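Local coordinates for protein trichothecene 15-O-acetyltransferase TRI3 (Fusarium sporotrichioides, PDB 3FOT) that transfers an acetyl group to the 15-oxygen of trichothecene intermediates, binding 15-deacetylcalonectrin, in the fungal pathway that leads to T-2 toxin, at residues 141-146 / 274-279; 268-273 / 495-500; 474-479 / 489-494. One frame throughout, in Å; residues are numbered along the deposited sequence.

Contact 1. Residues 141-146 / 274-279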
loop_
_atom_site.group_PDB
_atom_site.type_symbol
_atom_site.label_atom_id
_atom_site.label_comp_id
_atom_site.label_asym_id
_atom_site.label_seq_id
_atom_site.Cartn_x
_atom_site.Cartn_y
_atom_site.Cartn_z
ATOM N N MET A 141 11.834 4.554 13.786
ATOM C CA MET A 141 11.203 5.784 13.359
ATOM C C MET A 141 9.825 5.939 13.997
ATOM O O MET A 141 9.440 7.039 14.449
ATOM C CB MET A 141 11.108 5.828 11.829
ATOM C CG MET A 141 12.437 6.080 11.165
ATOM S SD MET A 141 12.261 5.931 9.351
ATOM C CE MET A 141 11.227 7.331 8.967
ATOM N N GLU A 142 9.109 4.830 14.086
ATOM C CA GLU A 142 7.790 4.866 14.709
ATOM C C GLU A 142 7.890 5.080 16.214
ATOM O O GLU A 142 7.108 5.852 16.779
ATOM C CB GLU A 142 6.994 3.626 14.336
ATOM C CG GLU A 142 6.567 3.662 12.870
ATOM C CD GLU A 142 5.720 4.893 12.535
ATOM O OE1 GLU A 142 4.906 5.331 13.387
ATOM O OE2 GLU A 142 5.876 5.451 11.436
ATOM N N GLU A 143 8.868 4.445 16.847
ATOM C CA GLU A 143 9.143 4.705 18.275
ATOM C C GLU A 143 9.560 6.173 18.502
ATOM O O GLU A 143 9.038 6.847 19.408
ATOM C CB GLU A 143 10.178 3.710 18.821
ATOM C CG GLU A 143 9.659 2.268 18.889
ATOM C CD GLU A 143 10.756 1.197 18.914
ATOM O OE1 GLU A 143 11.946 1.542 19.157
ATOM O OE2 GLU A 143 10.421 -0.001 18.682
ATOM N N GLY A 144 10.466 6.667 17.654
ATOM C CA GLY A 144 10.940 8.055 17.705
ATOM C C GLY A 144 9.864 9.118 17.509
ATOM O O GLY A 144 9.888 10.150 18.188
ATOM N N ARG A 145 8.940 8.851 16.578
ATOM C CA ARG A 145 7.757 9.691 16.232
ATOM C C ARG A 145 7.222 10.517 17.395
ATOM O O ARG A 145 6.942 11.694 17.266
ATOM C CB ARG A 145 6.643 8.848 15.592
ATOM C CG ARG A 145 5.514 9.690 15.010
ATOM C CD ARG A 145 4.637 8.893 14.025
ATOM N NE ARG A 145 5.433 8.330 12.931
ATOM C CZ ARG A 145 6.112 9.059 12.050
ATOM N NH1 ARG A 145 6.097 10.398 12.144
ATOM N NH2 ARG A 145 6.813 8.457 11.100
ATOM N N ALA A 146 6.946 9.924 18.528
ATOM C CA ALA A 146 5.770 9.198 18.911
ATOM C C ALA A 146 6.236 9.921 20.162
ATOM O O ALA A 146 5.641 10.914 20.586
ATOM C CB ALA A 146 5.993 7.706 19.050
ATOM N N LEU A 274 -4.201 2.953 22.310
ATOM C CA LEU A 274 -3.405 3.321 21.150
ATOM C C LEU A 274 -1.941 3.373 21.561
ATOM O O LEU A 274 -1.593 4.023 22.559
ATOM C CB LEU A 274 -3.822 4.669 20.556
ATOM C CG LEU A 274 -3.089 5.215 19.301
ATOM C CD1 LEU A 274 -3.205 4.341 18.031
ATOM C CD2 LEU A 274 -3.549 6.642 18.996
ATOM N N ALA A 275 -1.100 2.662 20.813
ATOM C CA ALA A 275 0.339 2.760 20.987
ATOM C C ALA A 275 0.991 2.687 19.605
ATOM O O ALA A 275 0.599 3.441 18.717
ATOM C CB ALA A 275 0.862 1.698 21.963
ATOM N N LEU A 276 1.934 1.770 19.406
ATOM C CA LEU A 276 2.767 1.803 18.204
ATOM C C LEU A 276 2.351 0.775 17.156
ATOM O O LEU A 276 1.946 -0.326 17.525
ATOM C CB LEU A 276 4.227 1.562 18.596
ATOM C CG LEU A 276 4.838 2.677 19.461
ATOM C CD1 LEU A 276 6.185 2.302 20.057
ATOM C CD2 LEU A 276 4.979 3.919 18.633
ATOM N N PRO A 277 2.481 1.127 15.845
ATOM C CA PRO A 277 2.233 0.109 14.816
ATOM C C PRO A 277 3.315 -0.945 14.842
ATOM O O PRO A 277 4.505 -0.620 15.040
ATOM C CB PRO A 277 2.278 0.906 13.497
ATOM C CG PRO A 277 3.110 2.090 13.800
ATOM C CD PRO A 277 2.845 2.429 15.253
ATOM N N ARG A 278 2.921 -2.202 14.661
ATOM C CA ARG A 278 3.880 -3.281 14.627
ATOM C C ARG A 278 3.520 -4.219 13.505
ATOM O O ARG A 278 2.425 -4.145 12.955
ATOM C CB ARG A 278 3.913 -4.056 15.940
ATOM C CG ARG A 278 4.288 -3.246 17.169
ATOM C CD ARG A 278 5.687 -2.657 17.082
ATOM N NE ARG A 278 6.094 -2.062 18.352
ATOM C CZ ARG A 278 7.283 -1.501 18.580
ATOM N NH1 ARG A 278 8.197 -1.441 17.624
ATOM N NH2 ARG A 278 7.562 -1.000 19.777
ATOM N N CYS A 279 4.441 -5.097 13.153
ATOM C CA CYS A 279 4.262 -6.002 12.023
ATOM C C CYS A 279 4.733 -7.425 12.356
ATOM O O CYS A 279 5.745 -7.570 13.007
ATOM C CB CYS A 279 5.052 -5.442 10.834
ATOM S SG CYS A 279 4.713 -6.214 9.260
#
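With CG set anti to the carbonyl carbon in both E143 (chi1 -68°) and R278 (chi1 -60°), the two side chains meet at about a right angle; E143 runs out straight beyond CG, while R278 bends at chi2. The result is an end-on salt bridge to a single oxygen: E143 OE2 takes NH1 of R278 at 2.9 Å through its anti lone pair, and NH2 of R278 at 3.2 Å from the same side but out of the carboxylate plane. The oxygen stays in the guanidinium plane although the two flat groups are turned 69° apart. NE of R278 is held by D495, so the guanidinium lies between two carboxylates. Beside this bridge the two methyls of L276 part: CD1 packs on E143 CG at 3.7 Å, while CD2 lies 3.4 Å from E142 O and near A146 CB. P277 CG abuts E142 OE1 at 3.7 Å. The E142 carboxylate is gripped side-on by R145, through NE and NH2, and its OE2 is hydrogen-bonded to Y54 OH and N470 ND2. The contact lays helix 134-147 against the start of strand 277-283, an outermost strand of its four-stranded sheet, with strand 486-494 as that strand's neighbour.

Contact 2. Residues 268-273 / 495-500. With SO4 (sulfate ion), chain I.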
loop_
_atom_site.group_PDB
_atom_site.type_symbol
_atom_site.label_atom_id
_atom_site.label_comp_id
_atom_site.label_asym_id
_atom_site.label_seq_id
_atom_site.Cartn_x
_atom_site.Cartn_y
_atom_site.Cartn_z
ATOM N N MET A 268 -13.072 -10.562 16.511
ATOM C CA MET A 268 -11.905 -10.807 17.342
ATOM C C MET A 268 -11.781 -9.800 18.480
ATOM O O MET A 268 -11.819 -8.594 18.270
ATOM C CB MET A 268 -10.645 -10.766 16.505
ATOM C CG MET A 268 -9.402 -11.005 17.306
ATOM S SD MET A 268 -7.987 -11.164 16.223
ATOM C CE MET A 268 -8.331 -12.783 15.463
ATOM N N LYS A 269 -11.612 -10.308 19.693
ATOM C CA LYS A 269 -11.421 -9.417 20.835
ATOM C C LYS A 269 -10.084 -8.685 20.750
ATOM O O LYS A 269 -9.084 -9.255 20.308
ATOM C CB LYS A 269 -11.510 -10.208 22.138
ATOM C CG LYS A 269 -12.913 -10.651 22.458
ATOM C CD LYS A 269 -12.979 -11.452 23.752
ATOM C CE LYS A 269 -14.344 -12.123 23.908
ATOM N NZ LYS A 269 -15.462 -11.158 23.674
ATOM N N PHE A 270 -10.076 -7.427 21.186
ATOM C CA PHE A 270 -8.853 -6.643 21.295
ATOM C C PHE A 270 -8.869 -5.835 22.581
ATOM O O PHE A 270 -9.922 -5.645 23.197
ATOM C CB PHE A 270 -8.625 -5.739 20.074
ATOM C CG PHE A 270 -9.601 -4.604 19.956
ATOM C CD1 PHE A 270 -9.366 -3.393 20.616
ATOM C CD2 PHE A 270 -10.729 -4.728 19.144
ATOM C CE1 PHE A 270 -10.275 -2.335 20.506
ATOM C CE2 PHE A 270 -11.643 -3.688 19.024
ATOM C CZ PHE A 270 -11.422 -2.487 19.705
ATOM N N GLN A 271 -7.700 -5.373 22.989
ATOM C CA GLN A 271 -7.605 -4.570 24.200
ATOM C C GLN A 271 -7.592 -3.120 23.768
ATOM O O GLN A 271 -6.870 -2.771 22.854
ATOM C CB GLN A 271 -6.355 -4.946 25.005
ATOM C CG GLN A 271 -6.321 -6.456 25.253
ATOM C CD GLN A 271 -5.255 -6.895 26.201
ATOM O OE1 GLN A 271 -4.219 -7.427 25.789
ATOM N NE2 GLN A 271 -5.499 -6.700 27.489
ATOM N N PRO A 272 -8.420 -2.269 24.406
ATOM C CA PRO A 272 -8.526 -0.890 23.955
ATOM C C PRO A 272 -7.253 -0.075 24.188
ATOM O O PRO A 272 -6.462 -0.394 25.072
ATOM C CB PRO A 272 -9.645 -0.316 24.830
ATOM C CG PRO A 272 -9.643 -1.152 26.034
ATOM C CD PRO A 272 -9.285 -2.531 25.575
ATOM N N GLY A 273 -7.100 0.984 23.405
ATOM C CA GLY A 273 -5.985 1.905 23.550
ATOM C C GLY A 273 -5.304 2.204 22.232
ATOM O O GLY A 273 -5.762 1.771 21.170
ATOM N N ASP A 495 0.184 -2.222 18.768
ATOM C CA ASP A 495 0.576 -3.020 19.937
ATOM C C ASP A 495 -0.103 -2.668 21.258
ATOM O O ASP A 495 0.158 -3.328 22.271
ATOM C CB ASP A 495 2.096 -3.159 20.092
ATOM C CG ASP A 495 2.779 -1.884 20.559
ATOM O OD1 ASP A 495 2.107 -0.887 20.875
ATOM O OD2 ASP A 495 4.032 -1.884 20.627
ATOM N N ALA A 496 -0.971 -1.659 21.238
ATOM C CA ALA A 496 -1.888 -1.428 22.349
ATOM C C ALA A 496 -2.997 -2.481 22.363
ATOM O O ALA A 496 -3.554 -2.794 23.426
ATOM C CB ALA A 496 -2.497 -0.062 22.241
ATOM N N ASN A 497 -3.310 -3.018 21.182
ATOM C CA ASN A 497 -4.544 -3.793 20.995
ATOM C C ASN A 497 -4.348 -5.309 21.011
ATOM O O ASN A 497 -5.292 -6.063 21.325
ATOM C CB ASN A 497 -5.252 -3.361 19.705
ATOM C CG ASN A 497 -5.465 -1.863 19.622
ATOM O OD1 ASN A 497 -5.178 -1.256 18.595
ATOM N ND2 ASN A 497 -5.954 -1.249 20.716
ATOM N N TYR A 498 -3.142 -5.747 20.654
ATOM C CA TYR A 498 -2.793 -7.157 20.634
ATOM C C TYR A 498 -1.373 -7.368 21.130
ATOM O O TYR A 498 -0.532 -6.482 21.048
ATOM C CB TYR A 498 -2.862 -7.708 19.201
ATOM C CG TYR A 498 -4.193 -7.507 18.560
ATOM C CD1 TYR A 498 -5.200 -8.481 18.671
ATOM C CD2 TYR A 498 -4.459 -6.349 17.841
ATOM C CE1 TYR A 498 -6.439 -8.296 18.072
ATOM C CE2 TYR A 498 -5.699 -6.156 17.235
ATOM C CZ TYR A 498 -6.678 -7.127 17.354
ATOM O OH TYR A 498 -7.909 -6.935 16.768
ATOM N N THR A 499 -1.113 -8.570 21.617
ATOM C CA THR A 499 0.263 -8.978 21.875
ATOM C C THR A 499 0.864 -9.532 20.584
ATOM O O THR A 499 0.132 -9.987 19.697
ATOM C CB THR A 499 0.360 -10.051 22.978
ATOM O OG1 THR A 499 -0.251 -11.265 22.532
ATOM C CG2 THR A 499 -0.339 -9.575 24.258
ATOM N N GLU A 500 2.185 -9.485 20.474
ATOM C CA GLU A 500 2.848 -10.072 19.308
ATOM C C GLU A 500 2.549 -11.571 19.230
ATOM O O GLU A 500 2.333 -12.112 18.136
ATOM C CB GLU A 500 4.355 -9.791 19.325
ATOM C CG GLU A 500 5.080 -10.171 18.031
ATOM C CD GLU A 500 6.590 -10.109 18.148
ATOM O OE1 GLU A 500 7.126 -10.029 19.281
ATOM O OE2 GLU A 500 7.245 -10.154 17.097
HETATM S S SO4 I . 3.763 -7.806 23.564
HETATM O O1 SO4 I . 3.908 -9.134 24.155
HETATM O O2 SO4 I . 4.967 -7.009 23.824
HETATM O O3 SO4 I . 3.595 -7.944 22.121
HETATM O O4 SO4 I . 2.585 -7.183 24.170
HETATM O O HOH W 1 -4.106 -1.382 25.506
#
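N497 and Q271 join two irregular loops, one leading into strand 277-283 and the other ending at the N-cap of helix 500-516, the position held by T499. N497 donates both side-chain hydrogen bonds across the contact. Its CB lies 3.6 Å from Q271 O and also near CB of F270. From there CG, anti to the carbonyl carbon (chi1 -52°), carries the amide alongside the F270 ring, the two planes 75° apart. At the tip ND2 spends itself on two backbone carbonyls: Q271 O at 2.8 Å, met in the carbonyl plane by a nearly straight bond (169°), and G273 O at 3.1 Å, approached from well above its carbonyl plane. OD1 faces P474. The backbone returns the grip, Q271 N donating to N497 O at 3.0 Å, so Q271 is hydrogen-bonded through both its N and its O.

Next along, the Y498 ring meets F270 and M268 through adjacent atoms: CZ sits 3.6 Å from F270 CB, while CE1 makes an oblique Met-aromatic contact with M268 SD at 3.7 Å. The Y498 hydroxyl is hydrogen-bonded to P474 O, which fixes the far end of the ring. At the helix start E500 N donates a hydrogen bond to O3 of a sulfate, probably from the crystallisation liquor. A water bridges the other end, donating to both P272 O and A496 O at 2.6 Å.

Contact 3. Residues 474-479 / 489-494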
loop_
_atom_site.group_PDB
_atom_site.type_symbol
_atom_site.label_atom_id
_atom_site.label_comp_id
_atom_site.label_asym_id
_atom_site.label_seq_id
_atom_site.Cartn_x
_atom_site.Cartn_y
_atom_site.Cartn_z
ATOM N N PRO A 474 -7.775 -0.804 15.727
ATOM C CA PRO A 474 -7.602 -2.037 16.474
ATOM C C PRO A 474 -7.959 -3.330 15.734
ATOM O O PRO A 474 -8.283 -4.310 16.377
ATOM C CB PRO A 474 -8.535 -1.833 17.670
ATOM C CG PRO A 474 -9.671 -1.063 17.082
ATOM C CD PRO A 474 -9.056 -0.143 16.051
ATOM N N TYR A 475 -7.905 -3.343 14.400
ATOM C CA TYR A 475 -8.106 -4.614 13.679
ATOM C C TYR A 475 -6.771 -5.103 13.134
ATOM O O TYR A 475 -5.839 -4.319 12.962
ATOM C CB TYR A 475 -9.141 -4.512 12.545
ATOM C CG TYR A 475 -8.850 -3.458 11.515
ATOM C CD1 TYR A 475 -8.117 -3.753 10.359
ATOM C CD2 TYR A 475 -9.323 -2.157 11.679
ATOM C CE1 TYR A 475 -7.877 -2.783 9.401
ATOM C CE2 TYR A 475 -9.065 -1.182 10.747
ATOM C CZ TYR A 475 -8.337 -1.490 9.614
ATOM O OH TYR A 475 -8.104 -0.506 8.680
ATOM N N LEU A 476 -6.689 -6.400 12.882
ATOM C CA LEU A 476 -5.497 -6.976 12.290
ATOM C C LEU A 476 -5.616 -6.713 10.810
ATOM O O LEU A 476 -6.624 -7.068 10.197
ATOM C CB LEU A 476 -5.430 -8.483 12.559
ATOM C CG LEU A 476 -5.278 -8.895 14.025
ATOM C CD1 LEU A 476 -5.207 -10.392 14.112
ATOM C CD2 LEU A 476 -4.042 -8.267 14.692
ATOM N N ALA A 477 -4.612 -6.050 10.240
ATOM C CA ALA A 477 -4.641 -5.763 8.814
ATOM C C ALA A 477 -3.658 -6.707 8.157
ATOM O O ALA A 477 -2.449 -6.591 8.386
ATOM C CB ALA A 477 -4.227 -4.308 8.563
ATOM N N ILE A 478 -4.177 -7.584 7.304
ATOM C CA ILE A 478 -3.419 -8.698 6.770
ATOM C C ILE A 478 -3.175 -8.455 5.307
ATOM O O ILE A 478 -4.125 -8.304 4.535
ATOM C CB ILE A 478 -4.157 -10.048 7.005
ATOM C CG1 ILE A 478 -4.423 -10.234 8.505
ATOM C CG2 ILE A 478 -3.309 -11.195 6.482
ATOM C CD1 ILE A 478 -5.532 -11.192 8.813
ATOM N N ARG A 479 -1.896 -8.376 4.928
ATOM C CA ARG A 479 -1.540 -8.051 3.557
ATOM C C ARG A 479 -0.877 -9.264 2.891
ATOM O O ARG A 479 -0.112 -9.973 3.542
ATOM C CB ARG A 479 -0.567 -6.871 3.521
ATOM C CG ARG A 479 -0.938 -5.679 4.438
ATOM C CD ARG A 479 -0.044 -4.473 4.095
ATOM N NE ARG A 479 -0.421 -3.875 2.817
ATOM C CZ ARG A 479 -1.351 -2.948 2.649
ATOM N NH1 ARG A 479 -1.591 -2.488 1.425
ATOM N NH2 ARG A 479 -2.033 -2.471 3.685
ATOM N N LEU A 489 2.931 -13.097 3.739
ATOM C CA LEU A 489 1.804 -12.549 4.493
ATOM C C LEU A 489 2.369 -11.704 5.595
ATOM O O LEU A 489 3.269 -12.124 6.326
ATOM C CB LEU A 489 0.897 -13.641 5.093
ATOM C CG LEU A 489 -0.058 -14.361 4.143
ATOM C CD1 LEU A 489 0.714 -15.448 3.455
ATOM C CD2 LEU A 489 -1.225 -14.987 4.945
ATOM N N ASN A 490 1.832 -10.496 5.714
ATOM C CA ASN A 490 2.195 -9.549 6.766
ATOM C C ASN A 490 0.925 -9.188 7.549
ATOM O O ASN A 490 -0.106 -8.931 6.923
ATOM C CB ASN A 490 2.769 -8.298 6.098
ATOM C CG ASN A 490 3.584 -7.413 7.044
ATOM O OD1 ASN A 490 3.497 -7.509 8.271
ATOM N ND2 ASN A 490 4.385 -6.529 6.453
ATOM N N ILE A 491 1.000 -9.184 8.865
ATOM C CA ILE A 491 -0.097 -8.646 9.642
ATOM C C ILE A 491 0.422 -7.418 10.359
ATOM O O ILE A 491 1.398 -7.477 11.121
ATOM C CB ILE A 491 -0.674 -9.628 10.670
ATOM C CG1 ILE A 491 -1.117 -10.932 10.003
ATOM C CG2 ILE A 491 -1.869 -8.959 11.404
ATOM C CD1 ILE A 491 -1.841 -11.923 10.968
ATOM N N ILE A 492 -0.223 -6.290 10.089
ATOM C CA ILE A 492 0.114 -5.071 10.798
ATOM C C ILE A 492 -0.967 -4.846 11.844
ATOM O O ILE A 492 -2.155 -5.098 11.595
ATOM C CB ILE A 492 0.230 -3.858 9.864
ATOM C CG1 ILE A 492 1.196 -4.143 8.717
ATOM C CG2 ILE A 492 0.741 -2.651 10.606
ATOM C CD1 ILE A 492 0.504 -4.368 7.440
ATOM N N TYR A 493 -0.528 -4.431 13.017
ATOM C CA TYR A 493 -1.434 -4.268 14.134
ATOM C C TYR A 493 -0.895 -3.160 14.986
ATOM O O TYR A 493 0.246 -2.717 14.793
ATOM C CB TYR A 493 -1.559 -5.568 14.912
ATOM C CG TYR A 493 -0.332 -6.018 15.655
ATOM C CD1 TYR A 493 -0.253 -5.876 17.037
ATOM C CD2 TYR A 493 0.748 -6.615 14.987
ATOM C CE1 TYR A 493 0.854 -6.295 17.728
ATOM C CE2 TYR A 493 1.854 -7.047 15.678
ATOM C CZ TYR A 493 1.897 -6.887 17.051
ATOM O OH TYR A 493 3.006 -7.303 17.758
ATOM N N ASN A 494 -1.724 -2.676 15.896
ATOM C CA ASN A 494 -1.253 -1.714 16.862
ATOM C C ASN A 494 -0.993 -2.439 18.170
ATOM O O ASN A 494 -1.855 -3.181 18.637
ATOM C CB ASN A 494 -2.276 -0.611 17.037
ATOM C CG ASN A 494 -1.697 0.567 17.749
ATOM O OD1 ASN A 494 -1.653 0.585 18.978
ATOM N ND2 ASN A 494 -1.168 1.522 16.983
HETATM O O HOH W 2 -4.525 -3.359 15.566
#
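I478 and I491 lie side by side and point the same way, a non-hydrogen-bonded pair whose CG1 atoms touch at 3.7 Å. Each has CG1 anti to the carbonyl carbon (chi1 -57° and -56°), which lays the two ethyl arms flank to flank. L476 continues this face. It slants across I491, bringing its CB to 3.8 Å from I491 CG2, and runs beside Y493 in the same direction, with CD2 of L476 3.7 Å from CB of Y493. Y506 of helix 500-516 packs on L476 and I478, and I510 on L489, so the helix lies over this face.

The backbones form an antiparallel beta hairpin, strands 477-483 and 486-494, at the middle of a four-stranded mixed sheet. In this acyltransferase of the BAHD superfamily, the Y475 side chain, just ahead of the hairpin, lies about 10 Å from that of H414, which binds 15-deacetylcalonectrin. A477 and I492 exchange two hydrogen bonds, as do R479 and N490. The shortest of the four runs from R479 N to N490 O, 2.7 Å. Beyond the A477-I492 pair the chains stay linked through a water, which donates to Y475 O and accepts from N494 N.

On the other face, bearing A477, R479, N490 and I492, the aliphatic part of R479 passes slantwise over the end of I492: CD and CG of R479 lie 3.4 and 3.6 Å from I492 CD1. The fit is tight, and chi2 of I492 is well away from a staggered value. The guanidinium then leaves the pair, because the chain turns at chi3 (73°) to reach D439 of strand 435-441, the other neighbour of strand 477-483, in a salt bridge, and NH2 of R479 also bonds a glycerol, probably from the crystallisation liquor. F467 and V469 of strand 457-469 also touch the R479 side chain.

In the fold
From the N terminus, helix 134-147 comes first, and contact 1 closes a 127-residue loop when the chain reaches 274-279. Contact 2 has by then opened at 268-273, so the two cross; it closes 221 residues later at 495-500. Contact 3 opens and closes within that long loop, as a hairpin nested in contact 2 and in series with contact 1. Contact 1 joins helix 134-147, which packs on strand 177-184 of the six-stranded sheet, to outermost strand 277-283 of the four-stranded one. Contact 2 ties the loop before that strand to the start of helix 500-516. Strand 486-494 is the common element, pairing with 277-283 and, in contact 3, with 477-483, and leading straight into contact 2.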